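Local coordinates for protein trans-4-hydroxy-L-proline dehydratase (Clostridioides difficile 70-100-2010, PDB 6VXC) that catalyses the glycyl-radical dehydration of trans-4-hydroxy-L-proline to (S)-1-pyrroline-5-carboxylate in the anaerobic breakdown of 4-hydroxyproline, at residues Cys333-Phe338 with Asp388-Ile393; Thr29-Glu34 with Ile83-Leu88; Ala361-Gly366 with Ile393-Asn398. All coordinates share one frame; numbering follows the deposited sequence.

In the fold
The three interactions form a chain of contacts from the enzyme's outer part to the edge of its active site. Interaction 2 fixes the 83-88 turn to helix 27-38 and is tied to interaction 1 by a salt bridge, Glu-87 OE2 to Lys-337 NZ at 2.6 Å. Interaction 1 lies between helices 324-339 and 378-390, and its Trp-335 ring leads on to interaction 3, with CE2 3.4 Å from Pro-395 CG. Interactions 1 and 3 share Ile-393, and their centres are about 10 Å apart. In interaction 3 the side chain of Asn-362 lies about 6 Å from that of Cys-454, the probable radical cysteine, and about 7 Å from that of Glu-456, the probable proton acceptor.

Interaction 1 of 3, residues Cys333-Phe338 with Asp388-Ile393; sequences CLWVKF and DEMKLI
Met-390 reaches Val-336 through a chain bent at every torsion: CG lies anti to the carbonyl carbon (chi1 -63°), and further turns at chi2 and chi3 swing the methyl CE up to Val-336 CG2, 3.6 Å away. The two side chains cross at about a right angle, and of the two valine branches it is CG2 that meets the methyl. This is helix-to-helix packing: the C-terminal end of helix 378-390, the helix of a beta-alpha-beta unit, sits against helix 324-339. All four residues that touch are buried, and no hydrogen bond joins the two segments; the side chains meet through apolar groups alone.

Beside the methionine, Trp-335 brings its indole close with CD1 4.2 Å from Met-390 CB, an oblique approach to the ring. Just past the helix end, Lys-391 takes a positive phi of 45°. The chain turns there, and Leu-392 comes round to face the same helix as Met-390. Its CD1 branch does the touching, 4.3 Å from Trp-335 CB and 4.2 Å from Val-336 CG2, and so packs on both residues.

Helix 27-38 holds the turn as well. Its Arg-33 probably donates from NE to Met-390 O and donates from NH2 to Lys-391 O, while its side chain packs on Leu-392. Leu-392 CD1 also rests 4.0 Å from the backbone oxygen Trp-335 O.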
ATOM      1  N   CYS A 333      -8.533  -7.995  19.378  1.00 13.65           N
ATOM      2  CA  CYS A 333      -7.526  -7.129  19.979  1.00 12.60           C
ATOM      3  C   CYS A 333      -6.496  -6.691  18.947  1.00 11.52           C
ATOM      4  O   CYS A 333      -6.158  -5.508  18.866  1.00 13.60           O
ATOM      5  CB  CYS A 333      -6.844  -7.839  21.155  1.00 12.38           C
ATOM      6  SG  CYS A 333      -7.844  -8.048  22.647  1.00 17.88           S
ATOM      7  N   LEU A 334      -5.978  -7.640  18.162  1.00 13.84           N
ATOM      8  CA  LEU A 334      -5.030  -7.329  17.093  1.00 12.26           C
ATOM      9  C   LEU A 334      -5.595  -6.299  16.117  1.00 11.76           C
ATOM     10  O   LEU A 334      -4.909  -5.340  15.743  1.00 12.33           O
ATOM     11  CB  LEU A 334      -4.643  -8.605  16.348  1.00 12.23           C
ATOM     12  CG  LEU A 334      -3.581  -8.369  15.261  1.00 10.63           C
ATOM     13  CD1 LEU A 334      -2.333  -7.704  15.860  1.00  9.00           C
ATOM     14  CD2 LEU A 334      -3.215  -9.656  14.554  1.00 10.38           C
ATOM     15  N   TRP A 335      -6.842  -6.501  15.677  1.00 10.57           N
ATOM     16  CA  TRP A 335      -7.473  -5.566  14.749  1.00 11.63           C
ATOM     17  C   TRP A 335      -7.446  -4.149  15.300  1.00 12.87           C
ATOM     18  O   TRP A 335      -7.090  -3.195  14.591  1.00 11.29           O
ATOM     19  CB  TRP A 335      -8.917  -6.005  14.462  1.00  9.65           C
ATOM     20  CG  TRP A 335      -9.109  -6.612  13.090  1.00  9.13           C
ATOM     21  CD1 TRP A 335      -9.982  -6.207  12.143  1.00  7.98           C
ATOM     22  CD2 TRP A 335      -8.378  -7.705  12.516  1.00  7.95           C
ATOM     23  NE1 TRP A 335      -9.858  -6.974  11.014  1.00  7.64           N
ATOM     24  CE2 TRP A 335      -8.882  -7.905  11.217  1.00  8.92           C
ATOM     25  CE3 TRP A 335      -7.365  -8.547  12.982  1.00  8.85           C
ATOM     26  CZ2 TRP A 335      -8.409  -8.905  10.375  1.00 10.44           C
ATOM     27  CZ3 TRP A 335      -6.882  -9.541  12.137  1.00 10.73           C
ATOM     28  CH2 TRP A 335      -7.407  -9.714  10.854  1.00  8.14           C
ATOM     29  N   VAL A 336      -7.798  -3.996  16.580  1.00 11.49           N
ATOM     30  CA  VAL A 336      -7.782  -2.676  17.193  1.00 11.43           C
ATOM     31  C   VAL A 336      -6.367  -2.103  17.197  1.00 12.05           C
ATOM     32  O   VAL A 336      -6.176  -0.903  16.986  1.00 13.27           O
ATOM     33  CB  VAL A 336      -8.373  -2.736  18.616  1.00 12.77           C
ATOM     34  CG1 VAL A 336      -8.114  -1.430  19.339  1.00 10.78           C
ATOM     35  CG2 VAL A 336      -9.873  -3.076  18.578  1.00  9.79           C
ATOM     36  N   LYS A 337      -5.354  -2.944  17.444  1.00 14.22           N
ATOM     37  CA  LYS A 337      -3.978  -2.440  17.458  1.00 12.14           C
ATOM     38  C   LYS A 337      -3.594  -1.830  16.113  1.00 14.21           C
ATOM     39  O   LYS A 337      -3.001  -0.747  16.061  1.00 14.64           O
ATOM     40  CB  LYS A 337      -2.984  -3.532  17.845  1.00 10.00           C
ATOM     41  CG  LYS A 337      -3.178  -4.126  19.230  1.00 14.59           C
ATOM     42  CD  LYS A 337      -3.147  -3.059  20.348  1.00 18.90           C
ATOM     43  CE  LYS A 337      -1.893  -2.223  20.384  1.00 16.88           C
ATOM     44  NZ  LYS A 337      -1.884  -1.198  21.494  1.00 15.87           N
ATOM     45  N   PHE A 338      -3.916  -2.518  15.013  1.00 12.17           N
ATOM     46  CA  PHE A 338      -3.717  -1.925  13.692  1.00 12.38           C
ATOM     47  C   PHE A 338      -4.423  -0.572  13.592  1.00 13.07           C
ATOM     48  O   PHE A 338      -3.847   0.414  13.120  1.00 14.63           O
ATOM     49  CB  PHE A 338      -4.248  -2.854  12.599  1.00  9.83           C
ATOM     50  CG  PHE A 338      -3.353  -4.013  12.253  1.00  9.76           C
ATOM     51  CD1 PHE A 338      -2.220  -3.835  11.478  1.00  9.36           C
ATOM     52  CD2 PHE A 338      -3.701  -5.311  12.640  1.00  9.26           C
ATOM     53  CE1 PHE A 338      -1.429  -4.911  11.125  1.00  9.31           C
ATOM     54  CE2 PHE A 338      -2.916  -6.385  12.301  1.00  9.60           C
ATOM     55  CZ  PHE A 338      -1.779  -6.194  11.541  1.00 10.18           C
ATOM     56  N   ASP A 388     -15.785  -8.782  10.030  1.00 13.07           N
ATOM     57  CA  ASP A 388     -17.211  -8.471   9.955  1.00 12.07           C
ATOM     58  C   ASP A 388     -17.670  -7.723  11.206  1.00 13.87           C
ATOM     59  O   ASP A 388     -18.225  -6.622  11.123  1.00 14.86           O
ATOM     60  CB  ASP A 388     -17.964  -9.793   9.781  1.00 11.84           C
ATOM     61  CG  ASP A 388     -19.414  -9.645   9.365  1.00 14.28           C
ATOM     62  OD1 ASP A 388     -19.857  -8.547   8.962  1.00 17.16           O
ATOM     63  OD2 ASP A 388     -20.112 -10.689   9.424  1.00 15.32           O
ATOM     64  N   GLU A 389     -17.380  -8.278  12.385  1.00 12.09           N
ATOM     65  CA  GLU A 389     -17.815  -7.645  13.627  1.00 12.21           C
ATOM     66  C   GLU A 389     -17.152  -6.284  13.834  1.00 13.63           C
ATOM     67  O   GLU A 389     -17.823  -5.300  14.154  1.00 15.27           O
ATOM     68  CB  GLU A 389     -17.514  -8.554  14.820  1.00 14.52           C
ATOM     69  CG  GLU A 389     -17.884  -7.912  16.169  1.00 13.20           C
ATOM     70  CD  GLU A 389     -19.391  -7.757  16.356  1.00 13.97           C
ATOM     71  OE1 GLU A 389     -20.131  -8.662  15.923  1.00 19.34           O
ATOM     72  OE2 GLU A 389     -19.828  -6.734  16.914  1.00 14.81           O
ATOM     73  N   MET A 390     -15.828  -6.206  13.670  1.00 14.60           N
ATOM     74  CA  MET A 390     -15.106  -4.995  14.074  1.00 11.94           C
ATOM     75  C   MET A 390     -15.365  -3.803  13.146  1.00 12.83           C
ATOM     76  O   MET A 390     -15.372  -2.655  13.608  1.00 16.64           O
ATOM     77  CB  MET A 390     -13.606  -5.282  14.150  1.00 11.13           C
ATOM     78  CG  MET A 390     -13.228  -6.334  15.213  1.00 13.03           C
ATOM     79  SD  MET A 390     -13.906  -6.017  16.859  1.00 18.45           S
ATOM     80  CE  MET A 390     -12.814  -4.739  17.445  1.00 15.72           C
ATOM     81  N   LYS A 391     -15.573  -4.045  11.859  1.00 13.71           N
ATOM     82  CA  LYS A 391     -15.806  -3.002  10.862  1.00 12.83           C
ATOM     83  C   LYS A 391     -14.818  -1.832  11.024  1.00 13.40           C
ATOM     84  O   LYS A 391     -15.194  -0.669  11.157  1.00 13.71           O
ATOM     85  CB  LYS A 391     -17.259  -2.524  10.919  1.00 13.14           C
ATOM     86  CG  LYS A 391     -17.705  -1.746   9.671  1.00 12.44           C
ATOM     87  CD  LYS A 391     -19.164  -1.263   9.727  1.00 13.26           C
ATOM     88  CE  LYS A 391     -19.500  -0.437   8.486  1.00 16.44           C
ATOM     89  NZ  LYS A 391     -20.951  -0.107   8.335  1.00 29.65           N
ATOM     90  N   LEU A 392     -13.525  -2.172  10.984  1.00 12.80           N
ATOM     91  CA  LEU A 392     -12.435  -1.201  11.069  1.00 11.29           C
ATOM     92  C   LEU A 392     -11.696  -1.124   9.738  1.00 11.14           C
ATOM     93  O   LEU A 392     -11.466  -2.147   9.085  1.00 11.34           O
ATOM     94  CB  LEU A 392     -11.450  -1.576  12.179  1.00  9.44           C
ATOM     95  CG  LEU A 392     -12.011  -1.613  13.612  1.00 10.12           C
ATOM     96  CD1 LEU A 392     -10.984  -2.212  14.570  1.00 10.33           C
ATOM     97  CD2 LEU A 392     -12.502  -0.232  14.092  1.00 11.44           C
ATOM     98  N   ILE A 393     -11.330   0.094   9.326  1.00 11.07           N
ATOM     99  CA  ILE A 393     -10.669   0.247   8.028  1.00 12.48           C
ATOM    100  C   ILE A 393      -9.194  -0.119   8.063  1.00 12.17           C
ATOM    101  O   ILE A 393      -8.581  -0.262   6.998  1.00 13.36           O
ATOM    102  CB  ILE A 393     -10.847   1.672   7.457  1.00 10.71           C
ATOM    103  CG1 ILE A 393     -10.287   2.738   8.397  1.00 14.46           C
ATOM    104  CG2 ILE A 393     -12.301   1.936   7.111  1.00 13.15           C
ATOM    105  CD1 ILE A 393     -10.439   4.152   7.836  1.00 13.67           C
TER

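Interaction 2 of 3, residues Thr29-Glu34 with Ile83-Leu88; sequences TKKLRE and INDGEL
The carboxylate of Asp-85 is met by Lys-31 NZ from above its plane, 48° out of it, in a salt bridge to OD2 of 2.9 Å. The carboxylate of Glu-87 is likewise met over one face, here by its own turn. Asn-84 N donates to OE1 at 3.0 Å and Asn-84 ND2 to OE2 at 2.8 Å, both from the same side; the Asn-84 amide points its N-H at the oxygen nearly in its own plane. Two bonds from one residue hold the Glu-87 carboxylate against rotation, and Lys-337 of helix 324-339 adds a salt bridge to OE2.

Lys-31 extends from helix 27-38 with CG anti to the backbone N (chi1 171°) and bends only at chi3, a kink that brings NZ to Asp-85 OD2; the two side chains cross at about a right angle. CE passes over Gly-86, where there is no side chain to meet it.

Leu-32 supplies the buried half of the contact. Its two methyls lie side by side against the near side of the turn: CD1 lies 3.7 Å from Gly-86 O, while CD2 is 3.5 Å from Asp-85 O and also touches Glu-87 CG at 3.7 Å. Gly-86 O has a polar partner too, Arg-28 NH2 from the same helix as Leu-32.

Residues Asn-84 to Glu-87 form a type II beta turn, closed by Glu-87 N to Asn-84 O at 3.1 Å, with glycine at its third position as is usual for this turn.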
ATOM      1  N   THR A  29     -13.343  -6.288  23.984  1.00 18.93           N
ATOM      2  CA  THR A  29     -13.010  -5.745  22.675  1.00 17.94           C
ATOM      3  C   THR A  29     -13.949  -4.616  22.274  1.00 16.71           C
ATOM      4  O   THR A  29     -13.545  -3.722  21.528  1.00 16.42           O
ATOM      5  CB  THR A  29     -12.992  -6.867  21.629  1.00 15.41           C
ATOM      6  OG1 THR A  29     -14.267  -7.510  21.573  1.00 18.02           O
ATOM      7  CG2 THR A  29     -11.919  -7.905  21.971  1.00 14.78           C
ATOM      8  N   LYS A  30     -15.173  -4.597  22.806  1.00 17.92           N
ATOM      9  CA  LYS A  30     -16.039  -3.431  22.634  1.00 16.73           C
ATOM     10  C   LYS A  30     -15.395  -2.176  23.216  1.00 15.60           C
ATOM     11  O   LYS A  30     -15.454  -1.101  22.611  1.00 17.85           O
ATOM     12  CB  LYS A  30     -17.389  -3.670  23.310  1.00 15.43           C
ATOM     13  CG  LYS A  30     -18.240  -4.792  22.751  1.00 17.83           C
ATOM     14  CD  LYS A  30     -19.447  -5.008  23.659  1.00 17.96           C
ATOM     15  CE  LYS A  30     -20.308  -6.194  23.240  1.00 16.70           C
ATOM     16  NZ  LYS A  30     -20.962  -6.042  21.937  1.00 16.94           N
ATOM     17  N   LYS A  31     -14.810  -2.296  24.408  1.00 16.06           N
ATOM     18  CA  LYS A  31     -14.136  -1.185  25.076  1.00 17.96           C
ATOM     19  C   LYS A  31     -12.878  -0.758  24.325  1.00 15.59           C
ATOM     20  O   LYS A  31     -12.623   0.441  24.145  1.00 16.18           O
ATOM     21  CB  LYS A  31     -13.793  -1.598  26.514  1.00 23.28           C
ATOM     22  CG  LYS A  31     -12.901  -0.614  27.281  1.00 21.02           C
ATOM     23  CD  LYS A  31     -12.729  -0.994  28.767  1.00 29.22           C
ATOM     24  CE  LYS A  31     -12.017  -2.332  28.947  1.00 33.76           C
ATOM     25  NZ  LYS A  31     -11.793  -2.679  30.394  1.00 34.19           N
ATOM     26  N   LEU A  32     -12.062  -1.729  23.913  1.00 15.44           N
ATOM     27  CA  LEU A  32     -10.860  -1.410  23.152  1.00 13.78           C
ATOM     28  C   LEU A  32     -11.209  -0.737  21.830  1.00 14.37           C
ATOM     29  O   LEU A  32     -10.534   0.208  21.415  1.00 15.28           O
ATOM     30  CB  LEU A  32     -10.024  -2.670  22.925  1.00 13.60           C
ATOM     31  CG  LEU A  32      -9.276  -3.247  24.143  1.00 14.64           C
ATOM     32  CD1 LEU A  32      -8.759  -4.665  23.884  1.00 11.66           C
ATOM     33  CD2 LEU A  32      -8.128  -2.327  24.570  1.00 14.48           C
ATOM     34  N   ARG A  33     -12.280  -1.188  21.166  1.00 14.53           N
ATOM     35  CA  ARG A  33     -12.660  -0.565  19.902  1.00 12.01           C
ATOM     36  C   ARG A  33     -13.112   0.873  20.107  1.00 15.63           C
ATOM     37  O   ARG A  33     -12.767   1.756  19.312  1.00 16.33           O
ATOM     38  CB  ARG A  33     -13.764  -1.371  19.208  1.00 12.61           C
ATOM     39  CG  ARG A  33     -14.123  -0.856  17.810  1.00 13.58           C
ATOM     40  CD  ARG A  33     -15.377  -1.504  17.255  1.00 13.17           C
ATOM     41  NE  ARG A  33     -15.574  -1.172  15.844  1.00 13.63           N
ATOM     42  CZ  ARG A  33     -16.150  -0.054  15.406  1.00 15.33           C
ATOM     43  NH1 ARG A  33     -16.590   0.851  16.273  1.00 11.50           N
ATOM     44  NH2 ARG A  33     -16.280   0.157  14.096  1.00 14.32           N
ATOM     45  N   GLU A  34     -13.893   1.128  21.161  1.00 16.09           N
ATOM     46  CA  GLU A  34     -14.386   2.482  21.401  1.00 16.78           C
ATOM     47  C   GLU A  34     -13.236   3.442  21.720  1.00 18.40           C
ATOM     48  O   GLU A  34     -13.265   4.606  21.311  1.00 21.50           O
ATOM     49  CB  GLU A  34     -15.438   2.458  22.518  1.00 21.42           C
ATOM     50  CG  GLU A  34     -16.177   3.761  22.771  1.00 25.90           C
ATOM     51  CD  GLU A  34     -17.203   4.129  21.678  1.00 33.60           C
ATOM     52  OE1 GLU A  34     -17.509   3.301  20.792  1.00 29.30           O
ATOM     53  OE2 GLU A  34     -17.707   5.271  21.711  1.00 40.44           O
ATOM     54  N   ILE A  83       0.318   0.664  28.288  1.00 21.78           N
ATOM     55  CA  ILE A  83      -0.601  -0.464  28.209  1.00 19.42           C
ATOM     56  C   ILE A  83      -2.004   0.091  28.379  1.00 21.34           C
ATOM     57  O   ILE A  83      -2.303   0.720  29.400  1.00 23.11           O
ATOM     58  CB  ILE A  83      -0.302  -1.523  29.285  1.00 19.05           C
ATOM     59  CG1 ILE A  83       1.109  -2.086  29.096  1.00 19.26           C
ATOM     60  CG2 ILE A  83      -1.371  -2.621  29.286  1.00 18.55           C
ATOM     61  CD1 ILE A  83       1.475  -3.209  30.047  1.00 20.74           C
ATOM     62  N   ASN A  84      -2.851  -0.106  27.383  1.00 18.12           N
ATOM     63  CA  ASN A  84      -4.185   0.465  27.436  1.00 20.13           C
ATOM     64  C   ASN A  84      -5.125  -0.443  28.223  1.00 17.69           C
ATOM     65  O   ASN A  84      -4.921  -1.654  28.319  1.00 18.13           O
ATOM     66  CB  ASN A  84      -4.710   0.707  26.020  1.00 18.47           C
ATOM     67  CG  ASN A  84      -3.814   1.646  25.224  1.00 22.94           C
ATOM     68  OD1 ASN A  84      -3.545   2.772  25.645  1.00 23.63           O
ATOM     69  ND2 ASN A  84      -3.308   1.162  24.090  1.00 21.50           N
ATOM     70  N   ASP A  85      -6.158   0.161  28.795  1.00 20.73           N
ATOM     71  CA  ASP A  85      -7.065  -0.568  29.669  1.00 21.27           C
ATOM     72  C   ASP A  85      -7.773  -1.691  28.915  1.00 20.83           C
ATOM     73  O   ASP A  85      -8.486  -1.448  27.938  1.00 22.38           O
ATOM     74  CB  ASP A  85      -8.080   0.387  30.289  1.00 25.69           C
ATOM     75  CG  ASP A  85      -8.969  -0.300  31.300  1.00 32.87           C
ATOM     76  OD1 ASP A  85      -8.426  -0.798  32.312  1.00 40.85           O
ATOM     77  OD2 ASP A  85     -10.198  -0.347  31.088  1.00 37.22           O
ATOM     78  N   GLY A  86      -7.580  -2.920  29.379  1.00 20.76           N
ATOM     79  CA  GLY A  86      -8.214  -4.078  28.803  1.00 19.67           C
ATOM     80  C   GLY A  86      -7.399  -4.811  27.762  1.00 17.14           C
ATOM     81  O   GLY A  86      -7.833  -5.868  27.298  1.00 20.12           O
ATOM     82  N   GLU A  87      -6.214  -4.320  27.416  1.00 17.37           N
ATOM     83  CA  GLU A  87      -5.440  -4.962  26.368  1.00 15.22           C
ATOM     84  C   GLU A  87      -5.011  -6.365  26.763  1.00 14.63           C
ATOM     85  O   GLU A  87      -4.750  -6.659  27.930  1.00 15.67           O
ATOM     86  CB  GLU A  87      -4.216  -4.128  26.008  1.00 19.62           C
ATOM     87  CG  GLU A  87      -4.572  -2.947  25.135  1.00 16.08           C
ATOM     88  CD  GLU A  87      -3.361  -2.186  24.644  1.00 19.59           C
ATOM     89  OE1 GLU A  87      -2.312  -2.192  25.333  1.00 17.24           O
ATOM     90  OE2 GLU A  87      -3.467  -1.586  23.549  1.00 23.82           O
ATOM     91  N   LEU A  88      -4.967  -7.236  25.765  1.00 15.33           N
ATOM     92  CA  LEU A  88      -4.266  -8.505  25.820  1.00 16.84           C
ATOM     93  C   LEU A  88      -3.004  -8.513  24.969  1.00 17.04           C
ATOM     94  O   LEU A  88      -2.053  -9.217  25.308  1.00 17.47           O
ATOM     95  CB  LEU A  88      -5.192  -9.645  25.370  1.00 17.05           C
ATOM     96  CG  LEU A  88      -6.410 -10.006  26.240  1.00 16.60           C
ATOM     97  CD1 LEU A  88      -7.288 -11.062  25.578  1.00 16.19           C
ATOM     98  CD2 LEU A  88      -5.967 -10.499  27.614  1.00 18.83           C
TER

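Interaction 3 of 3, residues Ala361-Gly366 with Ile393-Asn398; sequences ANINTG and IQPSSN
Strands 362-366 and 396-401 are the two parallel strands of a beta-alpha-beta unit whose connecting helix is 378-390, and they meet at one edge of a mixed sheet. Ser-396 N donates to Ala-361 O, Ile-363 N to Ser-396 O, Asn-398 N to Ile-363 O, and Thr-365 N to Asn-398 O, all at 2.8 to 2.9 Å, while the short strand axes run 18° apart.

Asn-362, Asn-364, Ser-396 and Asn-398 project from one face. With CG anti to its backbone N (chi1 -171°), Asn-362 leans toward the neighbouring strand and receives Asn-398 ND2 on OD1 at 3.0 Å. The donor comes from above the Asn-362 carbonyl plane but keeps the acceptor in its own amide plane; the two amides are turned 63° against each other. Asn-398 ND2 also reaches Ser-396 OG at 3.2 Å.

On the other face, Ile-363 CD1 packs 3.9 Å from CB of Pro-395, which follows a cis peptide bond. Farther along, one water joins Thr-365 OG1 and Ser-397 OG and donates to Asn-398 O, 2.8 Å away.

Both amides are gripped at both ends: Asn-398 OD1 accepts from Ala-425 N, and Asn-362 ND2 donates to Gly-453 O and Tyr-427 OH. Their orientations should therefore be well fixed. Asn-398 thus helps to position Asn-362, whose bond to Gly-453 O probably helps to place the backbone next to Cys-454, the likely radical cysteine.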
ATOM      1  N   ALA A 361      -2.125  -2.041   5.666  1.00 11.30           N
ATOM      2  CA  ALA A 361      -1.636  -3.309   6.202  1.00 11.49           C
ATOM      3  C   ALA A 361      -2.591  -4.393   5.717  1.00 10.68           C
ATOM      4  O   ALA A 361      -3.682  -4.563   6.257  1.00 14.30           O
ATOM      5  CB  ALA A 361      -1.539  -3.283   7.720  1.00  8.31           C
ATOM      6  N   ASN A 362      -2.175  -5.116   4.690  1.00 10.59           N
ATOM      7  CA  ASN A 362      -3.045  -5.983   3.909  1.00 11.48           C
ATOM      8  C   ASN A 362      -2.908  -7.435   4.378  1.00 11.41           C
ATOM      9  O   ASN A 362      -1.839  -8.033   4.256  1.00 10.90           O
ATOM     10  CB  ASN A 362      -2.678  -5.825   2.433  1.00 12.54           C
ATOM     11  CG  ASN A 362      -3.650  -6.509   1.500  1.00 10.84           C
ATOM     12  OD1 ASN A 362      -4.192  -7.563   1.804  1.00 13.05           O
ATOM     13  ND2 ASN A 362      -3.819  -5.935   0.314  1.00 10.80           N
ATOM     14  N   ILE A 363      -4.001  -8.008   4.880  1.00 11.01           N
ATOM     15  CA  ILE A 363      -4.039  -9.396   5.330  1.00  9.35           C
ATOM     16  C   ILE A 363      -4.768 -10.233   4.279  1.00 10.51           C
ATOM     17  O   ILE A 363      -5.844  -9.851   3.810  1.00 12.19           O
ATOM     18  CB  ILE A 363      -4.689  -9.498   6.726  1.00 11.39           C
ATOM     19  CG1 ILE A 363      -3.835  -8.712   7.743  1.00 11.52           C
ATOM     20  CG2 ILE A 363      -4.854 -10.959   7.137  1.00 11.23           C
ATOM     21  CD1 ILE A 363      -4.366  -8.648   9.168  1.00 10.31           C
ATOM     22  N   ASN A 364      -4.145 -11.354   3.877  1.00 11.58           N
ATOM     23  CA  ASN A 364      -4.642 -12.285   2.867  1.00 10.01           C
ATOM     24  C   ASN A 364      -5.160 -13.543   3.584  1.00 10.22           C
ATOM     25  O   ASN A 364      -4.371 -14.300   4.157  1.00 13.05           O
ATOM     26  CB  ASN A 364      -3.527 -12.673   1.895  1.00  9.14           C
ATOM     27  CG  ASN A 364      -3.250 -11.639   0.795  1.00 10.68           C
ATOM     28  OD1 ASN A 364      -2.663 -11.998  -0.217  1.00 13.72           O
ATOM     29  ND2 ASN A 364      -3.615 -10.367   1.001  1.00 10.64           N
ATOM     30  N   THR A 365      -6.463 -13.780   3.537  1.00 10.66           N
ATOM     31  CA  THR A 365      -7.091 -14.926   4.185  1.00 11.04           C
ATOM     32  C   THR A 365      -7.651 -15.871   3.126  1.00 11.29           C
ATOM     33  O   THR A 365      -8.227 -15.430   2.125  1.00 11.10           O
ATOM     34  CB  THR A 365      -8.190 -14.445   5.162  1.00 11.31           C
ATOM     35  OG1 THR A 365      -7.592 -13.671   6.204  1.00 10.10           O
ATOM     36  CG2 THR A 365      -8.964 -15.602   5.809  1.00 10.86           C
ATOM     37  N   GLY A 366      -7.477 -17.171   3.343  1.00 15.07           N
ATOM     38  CA  GLY A 366      -7.934 -18.146   2.372  1.00 12.27           C
ATOM     39  C   GLY A 366      -6.786 -18.781   1.605  1.00 12.17           C
ATOM     40  O   GLY A 366      -5.906 -19.408   2.203  1.00 13.08           O
ATOM     41  N   ILE A 393     -11.330   0.094   9.326  1.00 11.07           N
ATOM     42  CA  ILE A 393     -10.669   0.247   8.028  1.00 12.48           C
ATOM     43  C   ILE A 393      -9.194  -0.119   8.063  1.00 12.17           C
ATOM     44  O   ILE A 393      -8.581  -0.262   6.998  1.00 13.36           O
ATOM     45  CB  ILE A 393     -10.847   1.672   7.457  1.00 10.71           C
ATOM     46  CG1 ILE A 393     -10.287   2.738   8.397  1.00 14.46           C
ATOM     47  CG2 ILE A 393     -12.301   1.936   7.111  1.00 13.15           C
ATOM     48  CD1 ILE A 393     -10.439   4.152   7.836  1.00 13.67           C
ATOM     49  N   GLN A 394      -8.624  -0.299   9.245  1.00 11.85           N
ATOM     50  CA  GLN A 394      -7.329  -0.955   9.405  1.00 12.08           C
ATOM     51  C   GLN A 394      -7.530  -2.128  10.352  1.00 11.02           C
ATOM     52  O   GLN A 394      -8.245  -1.988  11.328  1.00 11.42           O
ATOM     53  CB  GLN A 394      -6.282  -0.014   9.990  1.00 12.35           C
ATOM     54  CG  GLN A 394      -5.951   1.215   9.169  1.00 15.61           C
ATOM     55  CD  GLN A 394      -4.542   1.717   9.488  1.00 15.92           C
ATOM     56  OE1 GLN A 394      -3.571   1.262   8.885  1.00 15.97           O
ATOM     57  NE2 GLN A 394      -4.429   2.653  10.420  1.00 12.33           N
ATOM     58  N   PRO A 395      -6.931  -3.287  10.061  1.00  8.84           N
ATOM     59  CA  PRO A 395      -6.141  -3.604   8.880  1.00  7.47           C
ATOM     60  C   PRO A 395      -7.032  -3.724   7.644  1.00  9.97           C
ATOM     61  O   PRO A 395      -8.265  -3.668   7.734  1.00 14.55           O
ATOM     62  CB  PRO A 395      -5.531  -4.958   9.221  1.00  7.79           C
ATOM     63  CG  PRO A 395      -6.587  -5.603  10.089  1.00  8.28           C
ATOM     64  CD  PRO A 395      -7.148  -4.474  10.909  1.00  9.09           C
ATOM     65  N   SER A 396      -6.392  -3.895   6.499  1.00 10.82           N
ATOM     66  CA  SER A 396      -7.079  -4.123   5.237  1.00 11.39           C
ATOM     67  C   SER A 396      -7.230  -5.635   5.094  1.00 11.72           C
ATOM     68  O   SER A 396      -6.300  -6.329   4.666  1.00 11.16           O
ATOM     69  CB  SER A 396      -6.285  -3.476   4.101  1.00 13.36           C
ATOM     70  OG  SER A 396      -6.898  -3.642   2.847  1.00 17.74           O
ATOM     71  N   SER A 397      -8.408  -6.153   5.481  1.00 11.15           N
ATOM     72  CA  SER A 397      -8.643  -7.591   5.615  1.00 10.12           C
ATOM     73  C   SER A 397      -9.292  -8.124   4.338  1.00  9.49           C
ATOM     74  O   SER A 397     -10.458  -7.828   4.050  1.00 11.08           O
ATOM     75  CB  SER A 397      -9.516  -7.884   6.837  1.00  8.89           C
ATOM     76  OG  SER A 397      -9.768  -9.279   6.944  1.00 11.46           O
ATOM     77  N   ASN A 398      -8.545  -8.922   3.588  1.00 11.38           N
ATOM     78  CA  ASN A 398      -8.953  -9.367   2.260  1.00  9.31           C
ATOM     79  C   ASN A 398      -8.863 -10.882   2.166  1.00  8.94           C
ATOM     80  O   ASN A 398      -8.316 -11.549   3.048  1.00 12.29           O
ATOM     81  CB  ASN A 398      -8.079  -8.708   1.187  1.00  7.59           C
ATOM     82  CG  ASN A 398      -8.139  -7.222   1.268  1.00  8.28           C
ATOM     83  OD1 ASN A 398      -9.210  -6.646   1.174  1.00 12.07           O
ATOM     84  ND2 ASN A 398      -7.024  -6.599   1.525  1.00 11.38           N
TER
HETATM   85  O   HOH W   1      -4.138  -1.128   7.374  1.00 10.17           O
HETATM   86  O   HOH W   2      -8.036 -11.125   5.788  1.00 10.16           O